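Local coordinates for protein beta-hexosaminidase LpqI (Mycobacterium tuberculosis H37Rv, PDB 6GFV) that cleaves terminal beta-1,4-linked N-acetylglucosamine from peptidoglycan fragments, a step in mycobacterial cell-wall recycling, at residues A[48-53]-A[86-91]; A[79-84]-A[121-126]; A[128-133]-A[264-269]. All coordinates share one frame; numbering follows the deposited sequence.

Contact 1 (A[48-53]-A[86-91]); sequences ILIGSD and VSRLRS
The backbones of 48-53 and 86-91 come nearest at Ser52 and Arg88, whose CA atoms lie 6.7 Å apart, and the Arg88 side chain spans the gap. Both segments belong to the TIM-barrel-type domain of glycoside hydrolase family 3: 48-53 runs off the end of barrel strand 47-50 through an inverse gamma turn centred on Ile50, while 86-91 leaves the short strand 86-87 through a type I turn from Ser87 to Arg90. Arg88, assigned to substrate binding by similarity, starts with CG anti to its own nitrogen (chi1 -174°) and then bends at chi2, which carries its CD and NE against the loop after the strand. There NE donates to Gly51 O over 2.9 Å at an N-H...O angle of 156°. The acceptor lies in the guanidinium plane, at its edge, whereas NE itself stands above the carbonyl plane of Gly51. Ser52 O merely lies over one face of the same group, 3.6 Å from Arg88 NH2, and the weak bond of NH2 goes to Thr54 O. Arginine suits this position because its long apolar stem can pass Ile50 while its planar head bonds one main-chain oxygen at its edge with another over its face; the NE bond, with the weak one at NH2, probably restrains the head at the presumed substrate site. Within the turn, Ser87 O accepts from Arg90 N and, on the opposite face of its carbonyl plane, from Arg90 NH1. Lower on the Arg88 stem, CG passes 4.0 Å from Ile50 O and 4.4 Å from Ile50 CG2.

Contact 2 (A[79-84]-A[121-126]); sequences VDEEGG and RQMRKL
Met123 reaches from helix 109-126 toward the strand segment 79-84, its CA 9.3 Å from that of Glu81. CB leaves the helix in the direction of the strand, and CG carries the chain on in an extended line (chi2 -173°), the two carbons spanning the gap. SD is the atom that arrives: it lies 3.8 Å from Glu81 CB and 3.9 Å from Glu81 CG, and on the Val79 side it meets CG1 at 4.2 Å. The chain then bends at chi3, and CE stays beside the same methylene, 4.3 Å from Glu81 CB. Here one of the helices wrapped around the barrel of this family 3 hydrolase packs on the outer side of strand 76-83, and the long, flexible, apolar methionine fills the distance between the two layers. Beta-branched and apolar, Val79 suits a strand position that faces the helix. Glu81 is less expected in so buried a place, but it shows Met123 its methylene carbons and bends at chi2 to take its carboxylate elsewhere. There OE2 accepts from Ser87 OG and Leu89 N, and OE1 forms a salt bridge with Arg119, one turn earlier on the same helix as Met123. These partners would be expected to favour the charged form. Just beyond, a classic beta bulge sets Glu82 and Gly83 opposite Val86, Gly83 with a positive phi that suits glycine.

Contact 3 (A[128-133]-A[264-269]); sequences ITIDFA and PVFSDD
One face of the Phe266 ring receives the edge of Phe132, while Ile130 CD1 sits at the rim of the Phe266 ring, near its plane, 4.3 Å from CZ. The two phenyl planes stand at 79° with centroids 5.5 Å apart, an offset edge-to-face pair. Phe132 CE1 leads, coming to 3.7 Å from Phe266 CD2 and 3.9 Å from Phe266 CE2, so the approach is over one side of the ring and not its middle. With CG beside its own nitrogen (chi1 -59°), Phe266 extends from strand 265-267 across the barrel interior and turns a face to the Phe132 edge. Phe132 follows strand 130-131, at the centre of an inverse gamma turn, and its side chain also touches Val178 and Met225 on the intervening strands. In this TIM barrel strands 130-131 and 265-267 do not pair, and the phenyl groups are long enough to meet across the interior between them. Just past Phe266 the chain reaches Asp268, the nucleophile by similarity. Because the contact consists of carbon surfaces and the weak polarity of a ring edge against a ring face, it is consistent with an apolar layer beneath the probable catalytic end of the barrel.

All three contacts reach the same sheet, but at different depths. The centre of contact 3, which is wholly apolar, is about 2 Å from the centre of the chain; those of contacts 1 and 2 are about 14 Å from it. Contact 2 is buried between sheet and helix, whereas contact 1 is partly exposed and polar. Glu81 joins contacts 1 and 2: its methylenes pack in one and its carboxylate reaches the turn of the other. Contacts 2 and 3 meet where strands 76-83 and 130-131 pair, with Asp131 OD1 accepting from Glu81 N. Contacts 1 and 3 touch only by packing, as in Leu49 against Phe132.

Contact 1 (A[48-53]-A[86-91])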
loop_
_atom_site.group_PDB
_atom_site.type_symbol
_atom_site.label_atom_id
_atom_site.label_comp_id
_atom_site.label_asym_id
_atom_site.label_seq_id
_atom_site.Cartn_x
_atom_site.Cartn_y
_atom_site.Cartn_z
ATOM N N ILE A 48 -8.065 6.551 4.277
ATOM C CA ILE A 48 -7.202 7.104 5.307
ATOM C C ILE A 48 -6.202 6.081 5.811
ATOM O O ILE A 48 -6.386 4.879 5.620
ATOM C CB ILE A 48 -8.023 7.642 6.495
ATOM C CG1 ILE A 48 -8.807 6.510 7.169
ATOM C CG2 ILE A 48 -8.929 8.768 6.039
ATOM C CD1 ILE A 48 -9.647 6.955 8.376
ATOM N N LEU A 49 -5.140 6.579 6.439
ATOM C CA LEU A 49 -4.137 5.762 7.073
ATOM C C LEU A 49 -4.185 5.946 8.598
ATOM O O LEU A 49 -4.161 7.058 9.092
ATOM C CB LEU A 49 -2.737 6.104 6.534
ATOM C CG LEU A 49 -1.546 5.545 7.310
ATOM C CD1 LEU A 49 -1.476 4.027 7.174
ATOM C CD2 LEU A 49 -0.259 6.198 6.866
ATOM N N ILE A 50 -4.274 4.840 9.321
ATOM C CA ILE A 50 -4.052 4.836 10.762
ATOM C C ILE A 50 -2.538 4.795 10.974
ATOM O O ILE A 50 -1.940 3.730 11.012
ATOM C CB ILE A 50 -4.739 3.653 11.459
ATOM C CG1 ILE A 50 -6.210 3.546 11.042
ATOM C CG2 ILE A 50 -4.636 3.794 12.973
ATOM C CD1 ILE A 50 -7.027 4.814 11.276
ATOM N N GLY A 51 -1.925 5.972 11.063
ATOM C CA GLY A 51 -0.478 6.086 11.093
ATOM C C GLY A 51 0.080 6.159 12.501
ATOM O O GLY A 51 -0.663 6.049 13.464
ATOM N N SER A 52 1.392 6.363 12.609
ATOM C CA SER A 52 2.084 6.342 13.897
ATOM C C SER A 52 1.579 7.373 14.899
ATOM O O SER A 52 1.664 7.153 16.097
ATOM C CB SER A 52 3.588 6.552 13.693
ATOM O OG SER A 52 4.204 5.376 13.199
ATOM N N ASP A 53 1.087 8.506 14.416
ATOM C CA ASP A 53 0.608 9.547 15.323
ATOM C C ASP A 53 -0.915 9.614 15.412
ATOM O O ASP A 53 -1.449 10.562 15.972
ATOM C CB ASP A 53 1.156 10.906 14.905
ATOM C CG ASP A 53 2.662 10.989 15.045
ATOM O OD1 ASP A 53 3.167 10.810 16.173
ATOM O OD2 ASP A 53 3.349 11.220 14.026
ATOM N N VAL A 86 6.906 -3.454 14.073
ATOM C CA VAL A 86 5.947 -2.603 13.368
ATOM C C VAL A 86 4.512 -3.081 13.611
ATOM O O VAL A 86 3.932 -3.810 12.812
ATOM C CB VAL A 86 6.237 -2.555 11.845
ATOM C CG1 VAL A 86 5.284 -1.609 11.160
ATOM C CG2 VAL A 86 7.667 -2.107 11.609
ATOM N N SER A 87 3.937 -2.661 14.731
ATOM C CA SER A 87 2.605 -3.137 15.074
ATOM C C SER A 87 1.767 -2.024 15.687
ATOM O O SER A 87 1.641 -1.935 16.894
ATOM C CB SER A 87 2.713 -4.336 16.015
ATOM O OG SER A 87 1.482 -4.621 16.644
ATOM N N ARG A 88 1.205 -1.171 14.835
ATOM C CA ARG A 88 0.431 -0.004 15.279
ATOM C C ARG A 88 -0.703 -0.326 16.263
ATOM O O ARG A 88 -0.967 0.438 17.189
ATOM C CB ARG A 88 -0.158 0.731 14.075
ATOM C CG ARG A 88 -0.847 2.031 14.443
ATOM C CD ARG A 88 0.165 3.008 15.006
ATOM N NE ARG A 88 -0.406 4.190 15.648
ATOM C CZ ARG A 88 -0.625 4.291 16.957
ATOM N NH1 ARG A 88 -0.353 3.269 17.759
ATOM N NH2 ARG A 88 -1.125 5.412 17.459
ATOM N N LEU A 89 -1.355 -1.467 16.074
ATOM C CA LEU A 89 -2.550 -1.803 16.841
ATOM C C LEU A 89 -2.271 -2.792 17.969
ATOM O O LEU A 89 -3.176 -3.479 18.441
ATOM C CB LEU A 89 -3.626 -2.372 15.910
ATOM C CG LEU A 89 -4.073 -1.489 14.739
ATOM C CD1 LEU A 89 -5.163 -2.176 13.899
ATOM C CD2 LEU A 89 -4.548 -0.121 15.233
ATOM N N ARG A 90 -1.015 -2.874 18.391
ATOM C CA ARG A 90 -0.628 -3.803 19.454
ATOM C C ARG A 90 -1.502 -3.666 20.713
ATOM O O ARG A 90 -1.796 -4.651 21.383
ATOM C CB ARG A 90 0.851 -3.611 19.811
ATOM C CG ARG A 90 1.234 -2.210 20.239
ATOM C CD ARG A 90 2.740 -2.090 20.435
ATOM N NE ARG A 90 3.137 -0.760 20.878
ATOM C CZ ARG A 90 3.206 0.309 20.088
ATOM N NH1 ARG A 90 2.902 0.220 18.796
ATOM N NH2 ARG A 90 3.576 1.478 20.592
ATOM N N SER A 91 -1.930 -2.450 21.017
ATOM C CA SER A 91 -2.704 -2.209 22.234
ATOM C C SER A 91 -4.105 -2.806 22.143
ATOM O O SER A 91 -4.776 -2.980 23.156
ATOM C CB SER A 91 -2.806 -0.712 22.511
ATOM O OG SER A 91 -3.716 -0.100 21.612
#

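Contact 2 (A[79-84]-A[121-126])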
loop_
_atom_site.group_PDB
_atom_site.type_symbol
_atom_site.label_atom_id
_atom_site.label_comp_id
_atom_site.label_asym_id
_atom_site.label_seq_id
_atom_site.Cartn_x
_atom_site.Cartn_y
_atom_site.Cartn_z
ATOM N N VAL A 79 -3.448 0.485 7.572
ATOM C CA VAL A 79 -2.587 0.486 8.759
ATOM C C VAL A 79 -1.326 -0.345 8.499
ATOM O O VAL A 79 -1.350 -1.271 7.689
ATOM C CB VAL A 79 -3.355 -0.078 9.991
ATOM C CG1 VAL A 79 -3.750 -1.520 9.752
ATOM C CG2 VAL A 79 -2.562 0.080 11.314
ATOM N N ASP A 80 -0.242 -0.023 9.202
ATOM C CA ASP A 80 0.970 -0.843 9.227
ATOM C C ASP A 80 0.938 -1.901 10.316
ATOM O O ASP A 80 1.307 -1.623 11.450
ATOM C CB ASP A 80 2.210 0.028 9.450
ATOM C CG ASP A 80 2.576 0.867 8.238
ATOM O OD1 ASP A 80 2.423 0.390 7.102
ATOM O OD2 ASP A 80 3.007 2.016 8.427
ATOM N N GLU A 81 0.535 -3.118 9.986
ATOM C CA GLU A 81 0.484 -4.163 11.003
ATOM C C GLU A 81 1.221 -5.428 10.586
ATOM O O GLU A 81 0.622 -6.368 10.063
ATOM C CB GLU A 81 -0.971 -4.503 11.353
ATOM C CG GLU A 81 -1.404 -3.967 12.709
ATOM C CD GLU A 81 -0.617 -4.561 13.871
ATOM O OE1 GLU A 81 -0.061 -5.671 13.723
ATOM O OE2 GLU A 81 -0.550 -3.918 14.941
ATOM N N GLU A 82 2.527 -5.437 10.829
ATOM C CA GLU A 82 3.381 -6.560 10.477
ATOM C C GLU A 82 3.583 -7.483 11.673
ATOM O O GLU A 82 3.848 -8.674 11.507
ATOM C CB GLU A 82 4.752 -6.082 9.978
ATOM C CG GLU A 82 4.718 -4.973 8.925
ATOM C CD GLU A 82 6.090 -4.442 8.603
ATOM O OE1 GLU A 82 7.091 -5.103 8.941
ATOM O OE2 GLU A 82 6.162 -3.344 8.033
ATOM N N GLY A 83 3.466 -6.919 12.871
ATOM C CA GLY A 83 3.900 -7.598 14.079
ATOM C C GLY A 83 5.331 -7.237 14.476
ATOM O O GLY A 83 6.072 -6.631 13.693
ATOM N N GLY A 84 5.711 -7.599 15.703
ATOM C CA GLY A 84 7.037 -7.301 16.227
ATOM C C GLY A 84 7.306 -5.816 16.345
ATOM O O GLY A 84 6.635 -5.120 17.094
ATOM N N ARG A 121 -8.843 -10.895 11.760
ATOM C CA ARG A 121 -10.219 -10.915 12.227
ATOM C C ARG A 121 -10.506 -9.761 13.197
ATOM O O ARG A 121 -11.523 -9.091 13.092
ATOM C CB ARG A 121 -10.500 -12.254 12.899
ATOM C CG ARG A 121 -11.946 -12.675 12.910
ATOM C CD ARG A 121 -12.154 -13.868 13.832
ATOM N NE ARG A 121 -11.776 -15.126 13.203
ATOM C CZ ARG A 121 -10.862 -15.972 13.673
ATOM N NH1 ARG A 121 -10.214 -15.716 14.801
ATOM N NH2 ARG A 121 -10.606 -17.090 13.009
ATOM N N GLN A 122 -9.593 -9.546 14.141
ATOM C CA GLN A 122 -9.693 -8.453 15.106
ATOM C C GLN A 122 -9.578 -7.080 14.426
ATOM O O GLN A 122 -10.261 -6.132 14.803
ATOM C CB GLN A 122 -8.620 -8.612 16.189
ATOM C CG GLN A 122 -8.801 -9.886 17.044
ATOM C CD GLN A 122 -7.827 -9.961 18.204
ATOM O OE1 GLN A 122 -7.854 -9.130 19.102
ATOM N NE2 GLN A 122 -6.945 -10.943 18.174
ATOM N N MET A 123 -8.712 -6.984 13.423
ATOM C CA MET A 123 -8.570 -5.770 12.628
ATOM C C MET A 123 -9.830 -5.447 11.819
ATOM O O MET A 123 -10.211 -4.295 11.695
ATOM C CB MET A 123 -7.368 -5.883 11.675
ATOM C CG MET A 123 -6.038 -5.485 12.291
ATOM S SD MET A 123 -4.685 -5.430 11.078
ATOM C CE MET A 123 -4.338 -7.164 10.895
ATOM N N ARG A 124 -10.481 -6.461 11.276
ATOM C CA ARG A 124 -11.697 -6.222 10.503
ATOM C C ARG A 124 -12.882 -5.757 11.385
ATOM O O ARG A 124 -13.697 -4.937 10.961
ATOM C CB ARG A 124 -12.094 -7.469 9.724
ATOM C CG ARG A 124 -13.340 -7.263 8.867
ATOM C CD ARG A 124 -13.706 -8.486 8.062
ATOM N NE ARG A 124 -14.673 -9.352 8.733
ATOM C CZ ARG A 124 -14.379 -10.508 9.325
ATOM N NH1 ARG A 124 -13.132 -10.960 9.356
ATOM N NH2 ARG A 124 -15.341 -11.216 9.900
ATOM N N LYS A 125 -12.970 -6.266 12.607
ATOM C CA LYS A 125 -13.994 -5.788 13.540
ATOM C C LYS A 125 -13.815 -4.303 13.902
ATOM O O LYS A 125 -14.796 -3.595 14.127
ATOM C CB LYS A 125 -14.000 -6.637 14.814
ATOM C CG LYS A 125 -14.479 -8.059 14.614
ATOM C CD LYS A 125 -14.197 -8.914 15.840
ATOM C CE LYS A 125 -13.977 -10.374 15.470
ATOM N NZ LYS A 125 -12.932 -11.008 16.332
ATOM N N LEU A 126 -12.568 -3.845 13.968
ATOM C CA LEU A 126 -12.298 -2.443 14.272
ATOM C C LEU A 126 -12.643 -1.516 13.114
ATOM O O LEU A 126 -12.915 -0.344 13.329
ATOM C CB LEU A 126 -10.837 -2.239 14.664
ATOM C CG LEU A 126 -10.358 -2.860 15.977
ATOM C CD1 LEU A 126 -8.850 -2.803 16.077
ATOM C CD2 LEU A 126 -11.005 -2.172 17.162
#

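Contact 3 (A[128-133]-A[264-269])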
loop_
_atom_site.group_PDB
_atom_site.type_symbol
_atom_site.label_atom_id
_atom_site.label_comp_id
_atom_site.label_asym_id
_atom_site.label_seq_id
_atom_site.Cartn_x
_atom_site.Cartn_y
_atom_site.Cartn_z
ATOM N N ILE A 128 -10.690 -1.903 9.935
ATOM C CA ILE A 128 -9.557 -1.987 9.010
ATOM C C ILE A 128 -9.970 -2.734 7.739
ATOM O O ILE A 128 -10.559 -3.806 7.827
ATOM C CB ILE A 128 -8.345 -2.721 9.642
ATOM C CG1 ILE A 128 -7.817 -1.971 10.863
ATOM C CG2 ILE A 128 -7.204 -2.912 8.618
ATOM C CD1 ILE A 128 -7.499 -0.502 10.590
ATOM N N THR A 129 -9.648 -2.176 6.573
ATOM C CA THR A 129 -9.852 -2.894 5.306
ATOM C C THR A 129 -8.549 -3.307 4.604
ATOM O O THR A 129 -8.560 -4.226 3.778
ATOM C CB THR A 129 -10.685 -2.071 4.301
ATOM O OG1 THR A 129 -9.960 -0.907 3.887
ATOM C CG2 THR A 129 -12.048 -1.667 4.904
ATOM N N ILE A 130 -7.446 -2.628 4.930
ATOM C CA ILE A 130 -6.145 -2.836 4.268
ATOM C C ILE A 130 -5.013 -2.863 5.283
ATOM O O ILE A 130 -4.919 -1.971 6.130
ATOM C CB ILE A 130 -5.818 -1.718 3.225
ATOM C CG1 ILE A 130 -6.819 -1.709 2.064
ATOM C CG2 ILE A 130 -4.397 -1.879 2.691
ATOM C CD1 ILE A 130 -6.799 -0.416 1.270
ATOM N N ASP A 131 -4.162 -3.880 5.193
ATOM C CA ASP A 131 -2.954 -3.992 6.023
ATOM C C ASP A 131 -1.729 -4.010 5.112
ATOM O O ASP A 131 -1.616 -4.872 4.245
ATOM C CB ASP A 131 -2.979 -5.266 6.880
ATOM C CG ASP A 131 -1.767 -5.388 7.836
ATOM O OD1 ASP A 131 -0.993 -4.436 7.996
ATOM O OD2 ASP A 131 -1.620 -6.448 8.461
ATOM N N PHE A 132 -0.816 -3.073 5.331
ATOM C CA PHE A 132 0.426 -3.038 4.573
ATOM C C PHE A 132 1.381 -4.111 5.105
ATOM O O PHE A 132 2.319 -3.822 5.839
ATOM C CB PHE A 132 1.032 -1.645 4.630
ATOM C CG PHE A 132 0.187 -0.611 3.964
ATOM C CD1 PHE A 132 -0.271 -0.807 2.669
ATOM C CD2 PHE A 132 -0.188 0.539 4.629
ATOM C CE1 PHE A 132 -1.054 0.130 2.050
ATOM C CE2 PHE A 132 -0.982 1.470 4.015
ATOM C CZ PHE A 132 -1.412 1.271 2.711
ATOM N N ALA A 133 1.074 -5.350 4.742
ATOM C CA ALA A 133 1.828 -6.542 5.102
ATOM C C ALA A 133 1.289 -7.697 4.241
ATOM O O ALA A 133 0.121 -7.694 3.872
ATOM C CB ALA A 133 1.698 -6.840 6.598
ATOM N N PRO A 264 -4.259 -3.685 -7.376
ATOM C CA PRO A 264 -3.928 -2.327 -6.922
ATOM C C PRO A 264 -2.447 -2.161 -6.532
ATOM O O PRO A 264 -1.901 -2.977 -5.794
ATOM C CB PRO A 264 -4.844 -2.137 -5.694
ATOM C CG PRO A 264 -4.940 -3.527 -5.122
ATOM C CD PRO A 264 -4.923 -4.469 -6.315
ATOM N N VAL A 265 -1.831 -1.095 -7.030
ATOM C CA VAL A 265 -0.441 -0.755 -6.751
ATOM C C VAL A 265 -0.323 0.525 -5.902
ATOM O O VAL A 265 -0.870 1.565 -6.264
ATOM C CB VAL A 265 0.370 -0.556 -8.057
ATOM C CG1 VAL A 265 1.771 -0.106 -7.735
ATOM C CG2 VAL A 265 0.399 -1.837 -8.868
ATOM N N PHE A 266 0.405 0.434 -4.790
ATOM C CA PHE A 266 0.565 1.542 -3.843
ATOM C C PHE A 266 1.980 2.114 -3.850
ATOM O O PHE A 266 2.932 1.354 -3.812
ATOM C CB PHE A 266 0.286 1.091 -2.399
ATOM C CG PHE A 266 -1.086 0.530 -2.156
ATOM C CD1 PHE A 266 -1.441 -0.720 -2.621
ATOM C CD2 PHE A 266 -1.988 1.216 -1.361
ATOM C CE1 PHE A 266 -2.698 -1.249 -2.349
ATOM C CE2 PHE A 266 -3.243 0.689 -1.089
ATOM C CZ PHE A 266 -3.595 -0.536 -1.584
ATOM N N SER A 267 2.125 3.434 -3.820
ATOM C CA SER A 267 3.413 4.017 -3.461
ATOM C C SER A 267 3.687 3.793 -1.978
ATOM O O SER A 267 2.756 3.643 -1.180
ATOM C CB SER A 267 3.474 5.518 -3.783
ATOM O OG SER A 267 2.810 6.317 -2.812
ATOM N N ASP A 268 4.969 3.759 -1.610
ATOM C CA ASP A 268 5.362 3.917 -0.205
ATOM C C ASP A 268 5.108 5.378 0.196
ATOM O O ASP A 268 4.808 6.212 -0.655
ATOM C CB ASP A 268 6.831 3.510 0.005
ATOM C CG ASP A 268 7.172 3.218 1.472
ATOM O OD1 ASP A 268 6.356 3.533 2.364
ATOM O OD2 ASP A 268 8.268 2.679 1.729
ATOM N N ASP A 269 5.215 5.676 1.489
ATOM C CA ASP A 269 4.912 7.005 2.050
ATOM C C ASP A 269 5.708 8.142 1.413
ATOM O O ASP A 269 6.921 8.207 1.551
ATOM C CB ASP A 269 5.148 6.980 3.575
ATOM C CG ASP A 269 5.158 8.378 4.215
ATOM O OD1 ASP A 269 4.421 9.274 3.764
ATOM O OD2 ASP A 269 5.911 8.580 5.186
#